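Local coordinates for protein F420-H2 Dependent Reductase A (Mycobacterium smegmatis str. MC2 155, PDB 3H96) that probably acts as an oxidoreductase that uses the deazaflavin coenzyme F420, and belongs to a family of F420H2-dependent reductases linked to aflatoxin degradation, at residues V33-V38 against T48-L53. Residues are numbered along the deposited sequence; the frame is centred on the assembly and turned at random. Where two conformers were deposited one is given.
Sequences VLVHHV and TPMMYL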
ATOM      1  N   VAL A  33      -3.751   5.764   1.478  1.00  8.00           N
ATOM      2  CA  VAL A  33      -2.822   6.435   0.609  1.00  8.81           C
ATOM      3  C   VAL A  33      -3.227   6.184  -0.864  1.00  9.89           C
ATOM      4  O   VAL A  33      -3.685   5.081  -1.209  1.00 10.69           O
ATOM      5  CB  VAL A  33      -1.384   5.970   0.914  1.00  8.54           C
ATOM      6  CG1 VAL A  33      -1.259   4.405   0.734  1.00  8.22           C
ATOM      7  CG2 VAL A  33      -0.411   6.660   0.003  1.00  8.71           C
ATOM      8  N   LEU A  34      -3.109   7.222  -1.688  1.00  8.05           N
ATOM      9  CA  LEU A  34      -3.217   7.088  -3.141  1.00  9.75           C
ATOM     10  C   LEU A  34      -1.799   7.063  -3.687  1.00 10.89           C
ATOM     11  O   LEU A  34      -1.029   8.057  -3.547  1.00  9.84           O
ATOM     12  CB  LEU A  34      -3.936   8.293  -3.751  1.00  9.29           C
ATOM     13  CG  LEU A  34      -5.344   8.698  -3.239  1.00 11.62           C
ATOM     14  CD1 LEU A  34      -6.057   9.814  -4.193  1.00 11.95           C
ATOM     15  CD2 LEU A  34      -6.250   7.532  -3.078  1.00  9.35           C
ATOM     16  N   VAL A  35      -1.462   5.923  -4.276  1.00 10.39           N
ATOM     17  CA  VAL A  35      -0.096   5.676  -4.761  1.00 10.50           C
ATOM     18  C   VAL A  35      -0.093   5.943  -6.246  1.00 10.84           C
ATOM     19  O   VAL A  35      -0.862   5.306  -7.019  1.00 10.66           O
ATOM     20  CB  VAL A  35       0.329   4.233  -4.475  1.00 10.76           C
ATOM     21  CG1 VAL A  35       1.713   3.923  -5.129  1.00 10.29           C
ATOM     22  CG2 VAL A  35       0.209   3.917  -2.900  1.00  7.86           C
ATOM     23  N   HIS A  36       0.746   6.877  -6.681  1.00 12.29           N
ATOM     24  CA  HIS A  36       0.897   7.116  -8.130  1.00 13.54           C
ATOM     25  C   HIS A  36       2.069   6.263  -8.563  1.00 13.95           C
ATOM     26  O   HIS A  36       3.176   6.410  -8.007  1.00 15.41           O
ATOM     27  CB  HIS A  36       1.252   8.593  -8.461  1.00 14.50           C
ATOM     28  CG  HIS A  36       0.151   9.567  -8.211  1.00 16.15           C
ATOM     29  ND1 HIS A  36      -0.396   9.767  -6.962  1.00 19.31           N
ATOM     30  CD2 HIS A  36      -0.471  10.440  -9.039  1.00 17.62           C
ATOM     31  CE1 HIS A  36      -1.331  10.695  -7.030  1.00 17.15           C
ATOM     32  NE2 HIS A  36      -1.377  11.136  -8.280  1.00 22.46           N
ATOM     33  N   HIS A  37       1.849   5.406  -9.557  1.00 12.85           N
ATOM     34  CA  HIS A  37       2.869   4.507 -10.030  1.00 13.10           C
ATOM     35  C   HIS A  37       2.830   4.486 -11.557  1.00 14.30           C
ATOM     36  O   HIS A  37       1.885   5.036 -12.200  1.00 12.49           O
ATOM     37  CB  HIS A  37       2.744   3.075  -9.416  1.00 12.73           C
ATOM     38  CG  HIS A  37       1.376   2.475  -9.538  1.00 13.47           C
ATOM     39  ND1 HIS A  37       1.097   1.426 -10.395  1.00 12.68           N
ATOM     40  CD2 HIS A  37       0.200   2.793  -8.938  1.00 11.61           C
ATOM     41  CE1 HIS A  37      -0.194   1.143 -10.334  1.00 11.02           C
ATOM     42  NE2 HIS A  37      -0.755   1.938  -9.431  1.00 10.37           N
ATOM     43  N   VAL A  38       3.844   3.844 -12.134  1.00 13.86           N
ATOM     44  CA  VAL A  38       3.928   3.796 -13.570  0.50 14.68           C
ATOM     45  C   VAL A  38       4.280   2.386 -13.993  1.00 14.43           C
ATOM     46  O   VAL A  38       5.175   1.753 -13.420  1.00 14.54           O
ATOM     47  CB  VAL A  38       4.962   4.834 -14.103  0.50 14.85           C
ATOM     48  CG1 VAL A  38       6.352   4.229 -14.190  0.50 15.35           C
ATOM     49  CG2 VAL A  38       4.544   5.375 -15.480  0.50 16.01           C
ATOM     50  N   THR A  48      -3.484   4.219  -7.389  1.00 13.24           N
ATOM     51  CA  THR A  48      -4.160   3.087  -6.762  1.00 13.90           C
ATOM     52  C   THR A  48      -4.337   3.468  -5.297  1.00 12.92           C
ATOM     53  O   THR A  48      -3.342   3.712  -4.610  1.00 10.85           O
ATOM     54  CB  THR A  48      -3.349   1.746  -6.938  1.00 14.25           C
ATOM     55  OG1 THR A  48      -3.181   1.472  -8.352  1.00 14.76           O
ATOM     56  CG2 THR A  48      -4.094   0.530  -6.245  1.00 19.02           C
ATOM     57  N   PRO A  49      -5.596   3.477  -4.814  1.00 12.08           N
ATOM     58  CA  PRO A  49      -5.780   3.756  -3.379  1.00 11.11           C
ATOM     59  C   PRO A  49      -5.567   2.477  -2.601  1.00 11.47           C
ATOM     60  O   PRO A  49      -5.887   1.389  -3.109  1.00 11.20           O
ATOM     61  CB  PRO A  49      -7.241   4.210  -3.269  1.00  9.99           C
ATOM     62  CG  PRO A  49      -7.917   3.533  -4.485  1.00 13.88           C
ATOM     63  CD  PRO A  49      -6.875   3.250  -5.527  1.00 13.18           C
HETATM   64  N   MSE A  50      -5.075   2.590  -1.363  1.00  9.55           N
HETATM   65  CA  MSE A  50      -4.896   1.372  -0.564  1.00  7.57           C
HETATM   66  C   MSE A  50      -4.709   1.814   0.861  1.00  7.42           C
HETATM   67  O   MSE A  50      -4.493   2.999   1.100  1.00  7.42           O
HETATM   68  CB  MSE A  50      -3.630   0.608  -1.084  1.00  7.34           C
HETATM   69  CG  MSE A  50      -2.333   1.364  -0.821  1.00  8.27           C
HETATM   70 SE   MSE A  50      -0.871   0.400  -1.680  1.00 11.03          SE
HETATM   71  CE  MSE A  50      -1.330   0.620  -3.610  1.00  9.43           C
HETATM   72  N   MSE A  51      -4.821   0.882   1.815  1.00  7.47           N
HETATM   73  CA  MSE A  51      -4.458   1.175   3.193  1.00  7.29           C
HETATM   74  C   MSE A  51      -2.945   1.336   3.406  1.00  7.99           C
HETATM   75  O   MSE A  51      -2.153   0.793   2.641  1.00  9.62           O
HETATM   76  CB  MSE A  51      -4.957   0.020   4.070  1.00  9.31           C
HETATM   77  CG  MSE A  51      -6.504   0.043   4.274  1.00  9.77           C
HETATM   78 SE   MSE A  51      -6.876  -1.424   5.583  1.00 15.66          SE
HETATM   79  CE  MSE A  51      -8.884  -1.489   5.572  1.00 16.90           C
ATOM     80  N   TYR A  52      -2.543   2.064   4.438  1.00  7.11           N
ATOM     81  CA  TYR A  52      -1.177   1.944   4.896  1.00  9.61           C
ATOM     82  C   TYR A  52      -1.084   1.778   6.389  1.00  9.91           C
ATOM     83  O   TYR A  52      -2.032   2.031   7.094  1.00 10.16           O
ATOM     84  CB  TYR A  52      -0.376   3.178   4.451  1.00  7.15           C
ATOM     85  CG  TYR A  52      -0.688   4.421   5.202  1.00 10.01           C
ATOM     86  CD1 TYR A  52      -0.037   4.707   6.427  1.00  9.42           C
ATOM     87  CD2 TYR A  52      -1.598   5.331   4.695  1.00  8.28           C
ATOM     88  CE1 TYR A  52      -0.282   5.867   7.132  1.00 10.31           C
ATOM     89  CE2 TYR A  52      -1.889   6.517   5.403  1.00  7.72           C
ATOM     90  CZ  TYR A  52      -1.237   6.797   6.603  1.00 11.24           C
ATOM     91  OH  TYR A  52      -1.529   8.008   7.242  1.00  9.22           O
ATOM     92  N   LEU A  53       0.087   1.376   6.875  1.00 10.68           N
ATOM     93  CA  LEU A  53       0.330   1.359   8.302  1.00  9.51           C
ATOM     94  C   LEU A  53       1.419   2.355   8.540  1.00 10.49           C
ATOM     95  O   LEU A  53       2.512   2.239   7.945  1.00 11.50           O
ATOM     96  CB  LEU A  53       0.787  -0.049   8.724  1.00  9.49           C
ATOM     97  CG  LEU A  53       1.098  -0.185  10.243  1.00 10.43           C
ATOM     98  CD1 LEU A  53      -0.238  -0.212  11.040  1.00  8.14           C
ATOM     99  CD2 LEU A  53       1.784  -1.522  10.473  1.00  9.19           C
TER
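Val33 and Met50 form a hydrogen-bonded pair of an antiparallel hairpin, each backbone N-H reaching the other's carbonyl. The bond from Val33 N to Met50 O, 2.9 Å, is nearly straight, whereas the return bond from Met50 N to Val33 O is more bent, with an N-H...O angle of 145°. Val33 O also receives a CA-H...O contact from Pro49 CA at 3.3 Å. The side chains of Val33 and the selenomethionine Met50 lie side by side; a chi1 of 58° tucks Val33 CG1 in between N and C, and that methyl meets Met50 CG at 3.6 Å, while the CB of Val33 packs obliquely against Tyr52 CD2. Leu34 and Pro49 form a non-hydrogen-bonded pair, with side chains on the opposite face; Leu34 CD2 bears on Pro49 CB at a snug 3.5 Å. Val35 returns to the Met50 side and pairs with Thr48 through two hydrogen bonds, although its own N-H approaches Thr48 O from well above the carbonyl plane. The Met50 chain bends at its last torsion (chi3 66°), carrying CE across to Val35 CG2 at 3.7 Å. Past the last bridge of its strand, His37 lays the NE2 edge of its imidazole against Thr48 OG1, 2.7 Å away and close to the ring plane, in a hydrogen bond whose donor may be either group. Asn80 ND2 bonds ND1 of the same ring, so both ring nitrogens are engaged and its orientation is fixed from two sides. The hairpin places strand 45-51 at the edge of the antiparallel sheet within this chain, consistent with the split-barrel fold of PNPOx-like flavin- and F420-binding proteins, with strand 32-38 bonded on its other flank to strand 86-91. Helix 8-18 covers Leu34 and Pro49, and helix 76-84 packs over Val35, Thr48 and Met50 through Trp77 and Leu81.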